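Local coordinates for protein B- and T-lymphocyte attenuator (PDB 1XAU) that acts as an inhibitory lymphocyte receptor that binds the TNF-receptor relative HVEM and dampens antigen-receptor signalling through SHP-1 and SHP-2, here as its extracellular immunoglobulin domain, at residues Val14-Thr28 and Gln103-Arg115. Residues are numbered along the deposited sequence; the frame is centred on the assembly and turned at random.
Sequences VQLNIKRNSKHSAWT and QVINSHSVTIHVR. With CD (cadmium ion), chain C; CD (cadmium ion), chain B.
Strands 22-26 and 110-114 run parallel, their axes 4.6 Å apart and inclined by 18°, in a ladder that runs from K23 with T111 to A26 with V114. H24 makes two of the rungs: its N donates to T111 O, and its O accepts from H113 N (2.9 Å) in the carbonyl plane. Beyond the ladder, R115 holds A26 O with two donors from opposite faces of the carbonyl, the backbone N at 2.8 Å and NE at 3.2 Å, the latter from above the carbonyl plane and not along a lone pair. A bend at chi3 (-82°) lays the R115 guanidinium flat on the W27 indole, planes 10° apart, while S25 CB lies against the opposite face, over its centre, 3.4 Å from R115 CZ. Around 16-20 no direct backbone bond crosses; water 1 donates to L16 O and I18 O and accepts from H108 N, and I18 CD1 packs 3.6 Å from S107 OG. R20 CG sits over the H108 ring face, 4.0 Å from its centroid, in a CH-pi contact, and H108 NE2 binds a cadmium ion at 2.3 Å; H24 ND1 ligates the other. At the N-terminal end of 14-28, V14 CG1 touches I105 CD1. This is the A'-G pairing familiar from V-set and I-set immunoglobulin domains, consistent with the V-type family assignment: 15-16 pairs with 32-39 in one sheet, whereas 22-26 edges the other beside 103-114, and I112 reaches across to F32 and I34.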
ATOM      1  N   VAL A  14      -1.081   3.799  16.653  1.00 31.93           N
ATOM      2  CA  VAL A  14      -0.747   3.070  15.394  1.00 28.94           C
ATOM      3  C   VAL A  14      -1.188   3.961  14.244  1.00 26.35           C
ATOM      4  O   VAL A  14      -2.326   4.444  14.238  1.00 24.48           O
ATOM      5  CB  VAL A  14      -1.491   1.709  15.301  1.00 28.82           C
ATOM      6  CG1 VAL A  14      -1.365   1.109  13.898  1.00 28.38           C
ATOM      7  CG2 VAL A  14      -0.884   0.693  16.363  1.00 30.31           C
ATOM      8  N   GLN A  15      -0.291   4.214  13.295  1.00 24.23           N
ATOM      9  CA  GLN A  15      -0.673   5.079  12.195  1.00 22.78           C
ATOM     10  C   GLN A  15      -0.174   4.498  10.879  1.00 21.56           C
ATOM     11  O   GLN A  15       0.887   3.900  10.860  1.00 20.43           O
ATOM     12  CB  GLN A  15       0.018   6.425  12.306  1.00 25.94           C
ATOM     13  CG  GLN A  15      -0.147   7.127  13.564  1.00 29.86           C
ATOM     14  CD  GLN A  15       0.387   8.550  13.466  1.00 32.61           C
ATOM     15  OE1 GLN A  15       1.613   8.788  13.314  1.00 33.89           O
ATOM     16  NE2 GLN A  15      -0.547   9.514  13.516  1.00 32.79           N
ATOM     17  N   LEU A  16      -0.894   4.778   9.794  1.00 19.82           N
ATOM     18  CA  LEU A  16      -0.458   4.354   8.428  1.00 20.67           C
ATOM     19  C   LEU A  16      -0.159   5.709   7.772  1.00 20.74           C
ATOM     20  O   LEU A  16      -1.039   6.589   7.661  1.00 21.92           O
ATOM     21  CB  LEU A  16      -1.621   3.620   7.748  1.00 19.58           C
ATOM     22  CG  LEU A  16      -2.084   2.385   8.479  1.00 19.82           C
ATOM     23  CD1 LEU A  16      -3.187   1.690   7.647  1.00 20.62           C
ATOM     24  CD2 LEU A  16      -0.924   1.401   8.702  1.00 19.38           C
ATOM     25  N   ASN A  17       1.107   5.879   7.393  1.00 21.42           N
ATOM     26  CA  ASN A  17       1.603   7.154   6.972  1.00 22.18           C
ATOM     27  C   ASN A  17       1.981   7.438   5.515  1.00 23.03           C
ATOM     28  O   ASN A  17       3.006   8.038   5.238  1.00 23.47           O
ATOM     29  CB  ASN A  17       2.756   7.535   7.916  1.00 23.01           C
ATOM     30  CG  ASN A  17       2.264   7.857   9.355  1.00 24.94           C
ATOM     31  OD1 ASN A  17       1.113   8.225   9.548  1.00 24.16           O
ATOM     32  ND2 ASN A  17       3.153   7.756  10.353  1.00 25.37           N
ATOM     33  N   ILE A  18       1.151   7.001   4.583  1.00 22.20           N
ATOM     34  CA  ILE A  18       1.381   7.364   3.182  1.00 22.51           C
ATOM     35  C   ILE A  18       1.103   8.893   3.210  1.00 24.01           C
ATOM     36  O   ILE A  18       0.151   9.312   3.873  1.00 23.68           O
ATOM     37  CB  ILE A  18       0.324   6.665   2.328  1.00 22.16           C
ATOM     38  CG1 ILE A  18       0.685   5.182   2.237  1.00 20.90           C
ATOM     39  CG2 ILE A  18       0.180   7.327   0.906  1.00 22.44           C
ATOM     40  CD1 ILE A  18      -0.357   4.360   1.442  1.00 19.61           C
ATOM     41  N   LYS A  19       1.900   9.696   2.516  1.00 25.79           N
ATOM     42  CA  LYS A  19       1.636  11.149   2.476  1.00 28.55           C
ATOM     43  C   LYS A  19       0.391  11.485   1.706  1.00 28.68           C
ATOM     44  O   LYS A  19       0.102  10.836   0.697  1.00 28.39           O
ATOM     45  CB  LYS A  19       2.804  11.881   1.824  1.00 31.09           C
ATOM     46  CG  LYS A  19       3.896  12.243   2.830  1.00 34.64           C
ATOM     47  CD  LYS A  19       5.025  13.050   2.147  1.00 36.93           C
ATOM     48  CE  LYS A  19       4.939  14.535   2.524  1.00 38.42           C
ATOM     49  NZ  LYS A  19       4.948  14.745   4.059  1.00 39.95           N
ATOM     50  N   ARG A  20      -0.320  12.519   2.147  1.00 29.18           N
ATOM     51  CA  ARG A  20      -1.548  12.948   1.476  1.00 30.77           C
ATOM     52  C   ARG A  20      -1.245  13.345   0.039  1.00 30.48           C
ATOM     53  O   ARG A  20      -0.191  13.855  -0.235  1.00 29.64           O
ATOM     54  CB  ARG A  20      -2.148  14.152   2.196  1.00 32.37           C
ATOM     55  CG  ARG A  20      -3.623  14.375   1.905  1.00 35.06           C
ATOM     56  CD  ARG A  20      -4.030  15.779   2.420  1.00 38.41           C
ATOM     57  NE  ARG A  20      -4.992  15.736   3.522  1.00 40.75           N
ATOM     58  CZ  ARG A  20      -6.194  15.155   3.462  1.00 42.15           C
ATOM     59  NH1 ARG A  20      -6.585  14.558   2.331  1.00 43.69           N
ATOM     60  NH2 ARG A  20      -6.993  15.134   4.544  1.00 42.79           N
ATOM     61  N   ASN A  21      -2.135  13.059  -0.880  1.00 31.29           N
ATOM     62  CA  ASN A  21      -1.878  13.506  -2.252  1.00 32.32           C
ATOM     63  C   ASN A  21      -0.667  12.824  -2.872  1.00 30.57           C
ATOM     64  O   ASN A  21      -0.046  13.380  -3.741  1.00 31.19           O
ATOM     65  CB  ASN A  21      -1.660  15.024  -2.158  1.00 35.26           C
ATOM     66  CG  ASN A  21      -1.283  15.675  -3.476  1.00 39.04           C
ATOM     67  OD1 ASN A  21      -1.983  15.492  -4.513  1.00 41.36           O
ATOM     68  ND2 ASN A  21      -0.170  16.479  -3.457  1.00 40.34           N
ATOM     69  N   SER A  22      -0.279  11.644  -2.400  1.00 27.99           N
ATOM     70  CA  SER A  22       0.879  10.965  -3.008  1.00 26.13           C
ATOM     71  C   SER A  22       0.563  10.511  -4.448  1.00 23.93           C
ATOM     72  O   SER A  22      -0.516   9.949  -4.674  1.00 22.59           O
ATOM     73  CB  SER A  22       1.230   9.773  -2.122  1.00 26.07           C
ATOM     74  OG  SER A  22       2.427   9.260  -2.583  1.00 31.05           O
ATOM     75  N   LYS A  23       1.452  10.730  -5.426  1.00 22.15           N
ATOM     76  CA  LYS A  23       1.143  10.314  -6.827  1.00 22.01           C
ATOM     77  C   LYS A  23       2.466   9.894  -7.462  1.00 21.39           C
ATOM     78  O   LYS A  23       3.481  10.582  -7.214  1.00 19.00           O
ATOM     79  CB  LYS A  23       0.597  11.517  -7.629  1.00 24.58           C
ATOM     80  CG  LYS A  23      -0.728  12.042  -6.994  1.00 28.51           C
ATOM     81  CD  LYS A  23      -1.090  13.511  -7.421  1.00 31.84           C
ATOM     82  CE  LYS A  23       0.065  14.495  -7.082  1.00 33.97           C
ATOM     83  NZ  LYS A  23      -0.328  15.963  -6.746  1.00 36.39           N
ATOM     84  N   HIS A  24       2.464   8.789  -8.225  1.00 19.62           N
ATOM     85  CA  HIS A  24       3.663   8.331  -8.900  1.00 18.77           C
ATOM     86  C   HIS A  24       3.336   7.750 -10.253  1.00 18.92           C
ATOM     87  O   HIS A  24       2.239   7.242 -10.461  1.00 18.07           O
ATOM     88  CB  HIS A  24       4.439   7.246  -8.050  1.00 18.53           C
ATOM     89  CG  HIS A  24       5.094   7.825  -6.838  1.00 18.73           C
ATOM     90  ND1 HIS A  24       6.234   8.588  -6.928  1.00 20.42           N
ATOM     91  CD2 HIS A  24       4.685   7.891  -5.539  1.00 19.45           C
ATOM     92  CE1 HIS A  24       6.510   9.105  -5.738  1.00 20.96           C
ATOM     93  NE2 HIS A  24       5.588   8.691  -4.881  1.00 20.65           N
ATOM     94  N   SER A  25       4.293   7.805 -11.178  1.00 18.32           N
ATOM     95  CA  SER A  25       4.071   7.222 -12.486  1.00 20.21           C
ATOM     96  C   SER A  25       5.076   6.036 -12.647  1.00 19.17           C
ATOM     97  O   SER A  25       6.146   6.032 -12.081  1.00 19.72           O
ATOM     98  CB  SER A  25       4.291   8.268 -13.609  1.00 21.04           C
ATOM     99  OG  SER A  25       3.301   9.322 -13.549  1.00 24.20           O
ATOM    100  N   ALA A  26       4.719   5.068 -13.455  1.00 18.96           N
ATOM    101  CA  ALA A  26       5.531   3.905 -13.661  1.00 18.80           C
ATOM    102  C   ALA A  26       5.375   3.564 -15.170  1.00 18.68           C
ATOM    103  O   ALA A  26       4.516   4.145 -15.885  1.00 18.96           O
ATOM    104  CB  ALA A  26       4.986   2.772 -12.825  1.00 18.83           C
ATOM    105  N   TRP A  27       6.201   2.642 -15.640  1.00 17.91           N
ATOM    106  CA  TRP A  27       6.152   2.215 -17.044  1.00 19.15           C
ATOM    107  C   TRP A  27       5.722   0.773 -17.061  1.00 19.21           C
ATOM    108  O   TRP A  27       6.209  -0.020 -16.256  1.00 18.52           O
ATOM    109  CB  TRP A  27       7.561   2.252 -17.668  1.00 20.71           C
ATOM    110  CG  TRP A  27       8.086   3.654 -17.802  1.00 24.54           C
ATOM    111  CD1 TRP A  27       8.948   4.282 -16.975  1.00 25.80           C
ATOM    112  CD2 TRP A  27       7.664   4.621 -18.763  1.00 26.21           C
ATOM    113  NE1 TRP A  27       9.099   5.610 -17.353  1.00 26.87           N
ATOM    114  CE2 TRP A  27       8.315   5.835 -18.451  1.00 27.71           C
ATOM    115  CE3 TRP A  27       6.798   4.582 -19.855  1.00 26.91           C
ATOM    116  CZ2 TRP A  27       8.128   7.013 -19.203  1.00 29.38           C
ATOM    117  CZ3 TRP A  27       6.616   5.734 -20.610  1.00 28.91           C
ATOM    118  CH2 TRP A  27       7.273   6.939 -20.286  1.00 29.42           C
ATOM    119  N   THR A  28       4.875   0.388 -17.998  1.00 18.91           N
ATOM    120  CA  THR A  28       4.466  -0.983 -18.047  1.00 21.34           C
ATOM    121  C   THR A  28       5.657  -1.895 -18.204  1.00 20.78           C
ATOM    122  O   THR A  28       6.621  -1.530 -18.901  1.00 19.80           O
ATOM    123  CB  THR A  28       3.493  -1.209 -19.174  1.00 23.24           C
ATOM    124  OG1 THR A  28       3.075  -2.565 -19.077  1.00 27.16           O
ATOM    125  CG2 THR A  28       4.155  -1.024 -20.542  1.00 24.11           C
ATOM    126  N   GLN A 103     -10.425  -1.006  16.228  1.00 45.63           N
ATOM    127  CA  GLN A 103     -10.867  -0.139  15.154  1.00 43.66           C
ATOM    128  C   GLN A 103     -10.141  -0.331  13.876  1.00 40.47           C
ATOM    129  O   GLN A 103      -9.145  -1.045  13.807  1.00 40.02           O
ATOM    130  CB  GLN A 103     -10.774   1.347  15.524  1.00 45.16           C
ATOM    131  CG  GLN A 103      -9.478   1.676  16.140  1.00 47.70           C
ATOM    132  CD  GLN A 103      -9.210   0.726  17.289  1.00 49.76           C
ATOM    133  OE1 GLN A 103      -9.913   0.759  18.329  1.00 51.07           O
ATOM    134  NE2 GLN A 103      -8.226  -0.170  17.104  1.00 50.29           N
ATOM    135  N   VAL A 104     -10.684   0.346  12.874  1.00 37.38           N
ATOM    136  CA  VAL A 104     -10.153   0.327  11.524  1.00 34.16           C
ATOM    137  C   VAL A 104      -9.241   1.524  11.385  1.00 32.08           C
ATOM    138  O   VAL A 104      -9.619   2.662  11.743  1.00 31.59           O
ATOM    139  CB  VAL A 104     -11.279   0.471  10.490  1.00 34.23           C
ATOM    140  CG1 VAL A 104     -10.700   0.468   9.068  1.00 33.91           C
ATOM    141  CG2 VAL A 104     -12.285  -0.673  10.698  1.00 34.66           C
ATOM    142  N   ILE A 105      -8.020   1.293  10.915  1.00 29.08           N
ATOM    143  CA  ILE A 105      -7.150   2.406  10.723  1.00 27.04           C
ATOM    144  C   ILE A 105      -6.926   2.461   9.207  1.00 26.48           C
ATOM    145  O   ILE A 105      -6.695   1.424   8.602  1.00 25.44           O
ATOM    146  CB  ILE A 105      -5.834   2.192  11.465  1.00 26.81           C
ATOM    147  CG1 ILE A 105      -6.137   2.075  12.980  1.00 27.41           C
ATOM    148  CG2 ILE A 105      -4.886   3.323  11.130  1.00 25.78           C
ATOM    149  CD1 ILE A 105      -4.943   1.637  13.800  1.00 27.77           C
ATOM    150  N   ASN A 106      -6.973   3.645   8.620  1.00 25.19           N
ATOM    151  CA  ASN A 106      -6.799   3.769   7.165  1.00 24.95           C
ATOM    152  C   ASN A 106      -5.675   4.732   6.831  1.00 23.32           C
ATOM    153  O   ASN A 106      -5.133   5.416   7.720  1.00 23.11           O
ATOM    154  CB  ASN A 106      -8.094   4.264   6.527  1.00 27.14           C
ATOM    155  CG  ASN A 106      -9.205   3.190   6.522  1.00 28.45           C
ATOM    156  OD1 ASN A 106     -10.213   3.374   7.156  1.00 31.09           O
ATOM    157  ND2 ASN A 106      -9.006   2.085   5.812  1.00 29.97           N
ATOM    158  N   SER A 107      -5.316   4.808   5.555  1.00 20.53           N
ATOM    159  CA  SER A 107      -4.240   5.701   5.177  1.00 18.53           C
ATOM    160  C   SER A 107      -4.751   6.571   4.084  1.00 17.92           C
ATOM    161  O   SER A 107      -5.817   6.341   3.559  1.00 17.71           O
ATOM    162  CB  SER A 107      -3.028   4.961   4.544  1.00 16.91           C
ATOM    163  OG  SER A 107      -3.407   4.313   3.310  1.00 16.14           O
ATOM    164  N   HIS A 108      -3.919   7.531   3.709  1.00 18.99           N
ATOM    165  CA  HIS A 108      -4.220   8.349   2.584  1.00 18.64           C
ATOM    166  C   HIS A 108      -3.911   7.451   1.334  1.00 19.24           C
ATOM    167  O   HIS A 108      -3.241   6.407   1.450  1.00 18.01           O
ATOM    168  CB  HIS A 108      -3.284   9.561   2.589  1.00 18.65           C
ATOM    169  CG  HIS A 108      -3.660  10.580   3.629  1.00 17.67           C
ATOM    170  ND1 HIS A 108      -4.937  11.092   3.682  1.00 19.40           N
ATOM    171  CD2 HIS A 108      -2.995  11.100   4.694  1.00 19.78           C
ATOM    172  CE1 HIS A 108      -5.052  11.887   4.738  1.00 19.99           C
ATOM    173  NE2 HIS A 108      -3.891  11.908   5.364  1.00 19.56           N
ATOM    174  N   SER A 109      -4.365   7.876   0.154  1.00 20.12           N
ATOM    175  CA  SER A 109      -4.168   7.068  -1.035  1.00 21.11           C
ATOM    176  C   SER A 109      -2.928   7.511  -1.820  1.00 21.01           C
ATOM    177  O   SER A 109      -2.439   8.656  -1.678  1.00 21.00           O
ATOM    178  CB  SER A 109      -5.406   7.210  -1.963  1.00 22.78           C
ATOM    179  OG  SER A 109      -5.541   8.577  -2.312  1.00 24.95           O
ATOM    180  N   VAL A 110      -2.403   6.581  -2.606  1.00 19.54           N
ATOM    181  CA  VAL A 110      -1.308   6.868  -3.551  1.00 19.61           C
ATOM    182  C   VAL A 110      -1.898   6.535  -4.906  1.00 19.30           C
ATOM    183  O   VAL A 110      -2.482   5.461  -5.097  1.00 19.83           O
ATOM    184  CB  VAL A 110       0.023   6.072  -3.243  1.00 20.11           C
ATOM    185  CG1 VAL A 110      -0.245   4.656  -2.915  1.00 20.68           C
ATOM    186  CG2 VAL A 110       1.003   6.196  -4.412  1.00 19.84           C
ATOM    187  N   THR A 111      -1.760   7.445  -5.869  1.00 17.45           N
ATOM    188  CA  THR A 111      -2.341   7.205  -7.199  1.00 17.62           C
ATOM    189  C   THR A 111      -1.184   6.822  -8.097  1.00 16.88           C
ATOM    190  O   THR A 111      -0.170   7.551  -8.111  1.00 17.38           O
ATOM    191  CB  THR A 111      -2.885   8.547  -7.736  1.00 19.16           C
ATOM    192  OG1 THR A 111      -3.980   8.915  -6.907  1.00 22.53           O
ATOM    193  CG2 THR A 111      -3.379   8.437  -9.169  1.00 20.04           C
ATOM    194  N   ILE A 112      -1.311   5.706  -8.823  1.00 16.58           N
ATOM    195  CA  ILE A 112      -0.225   5.280  -9.734  1.00 17.31           C
ATOM    196  C   ILE A 112      -0.746   5.434 -11.149  1.00 17.80           C
ATOM    197  O   ILE A 112      -1.857   4.996 -11.462  1.00 17.69           O
ATOM    198  CB  ILE A 112       0.103   3.758  -9.514  1.00 17.01           C
ATOM    199  CG1 ILE A 112       0.501   3.592  -8.040  1.00 16.87           C
ATOM    200  CG2 ILE A 112       1.211   3.266 -10.518  1.00 18.63           C
ATOM    201  CD1 ILE A 112       1.556   4.623  -7.614  1.00 17.65           C
ATOM    202  N   HIS A 113       0.047   6.025 -12.008  1.00 17.87           N
ATOM    203  CA  HIS A 113      -0.383   6.174 -13.371  1.00 18.26           C
ATOM    204  C   HIS A 113       0.649   5.339 -14.148  1.00 18.67           C
ATOM    205  O   HIS A 113       1.823   5.595 -14.017  1.00 19.06           O
ATOM    206  CB  HIS A 113      -0.285   7.640 -13.786  1.00 20.27           C
ATOM    207  CG  HIS A 113      -0.358   7.839 -15.263  1.00 21.93           C
ATOM    208  ND1 HIS A 113      -1.383   7.342 -16.029  1.00 24.80           N
ATOM    209  CD2 HIS A 113       0.487   8.444 -16.120  1.00 23.53           C
ATOM    210  CE1 HIS A 113      -1.168   7.609 -17.300  1.00 23.88           C
ATOM    211  NE2 HIS A 113      -0.036   8.285 -17.383  1.00 24.70           N
ATOM    212  N   VAL A 114       0.198   4.384 -14.944  1.00 18.71           N
ATOM    213  CA  VAL A 114       1.125   3.501 -15.685  1.00 19.18           C
ATOM    214  C   VAL A 114       1.120   3.879 -17.164  1.00 20.85           C
ATOM    215  O   VAL A 114       0.050   3.929 -17.802  1.00 20.91           O
ATOM    216  CB  VAL A 114       0.679   2.071 -15.518  1.00 18.39           C
ATOM    217  CG1 VAL A 114       1.716   1.105 -16.206  1.00 18.80           C
ATOM    218  CG2 VAL A 114       0.584   1.704 -13.984  1.00 18.46           C
ATOM    219  N   ARG A 115       2.295   4.194 -17.669  1.00 21.62           N
ATOM    220  CA  ARG A 115       2.515   4.603 -19.089  1.00 23.92           C
ATOM    221  C   ARG A 115       3.003   3.440 -19.969  1.00 24.14           C
ATOM    222  O   ARG A 115       3.735   2.554 -19.458  1.00 23.66           O
ATOM    223  CB  ARG A 115       3.547   5.734 -19.082  1.00 24.24           C
ATOM    224  CG  ARG A 115       3.282   6.848 -18.062  1.00 26.87           C
ATOM    225  CD  ARG A 115       4.595   7.688 -17.779  1.00 28.64           C
ATOM    226  NE  ARG A 115       5.463   7.033 -16.793  1.00 27.68           N
ATOM    227  CZ  ARG A 115       6.447   7.636 -16.126  1.00 29.03           C
ATOM    228  NH1 ARG A 115       6.696   8.936 -16.344  1.00 28.24           N
ATOM    229  NH2 ARG A 115       7.197   6.943 -15.229  1.00 28.24           N
TER
HETATM  230 CD    CD C 123       7.664   8.769  -8.699  1.00 21.38          CD
HETATM  231 CD    CD B 122      -3.140  12.934   7.261  1.00 24.86          CD
HETATM  232  O   HOH W   1      -1.667   7.832   5.355  1.00 16.54           O
HETATM  233  O   HOH W   2      -3.395   6.050  10.032  1.00 20.56           O
HETATM  234  O   HOH W   3      -4.323  10.885  -0.604  1.00 30.45           O
HETATM  235  O   HOH W   4      -3.227  10.028  -4.304  1.00 31.22           O
HETATM  236  O   HOH W   5      -5.693  13.027   7.958  1.00 18.41           O
HETATM  237  O   HOH W   6      -3.445  14.928   6.423  1.00 40.09           O
HETATM  238  O   HOH W   7      -2.486  14.748   8.751  1.00 30.78           O
HETATM  239  O   HOH W   8      -1.421  13.117   6.789  1.00 32.85           O
HETATM  240  O   HOH W   9       8.233  10.932  -8.103  1.00 28.01           O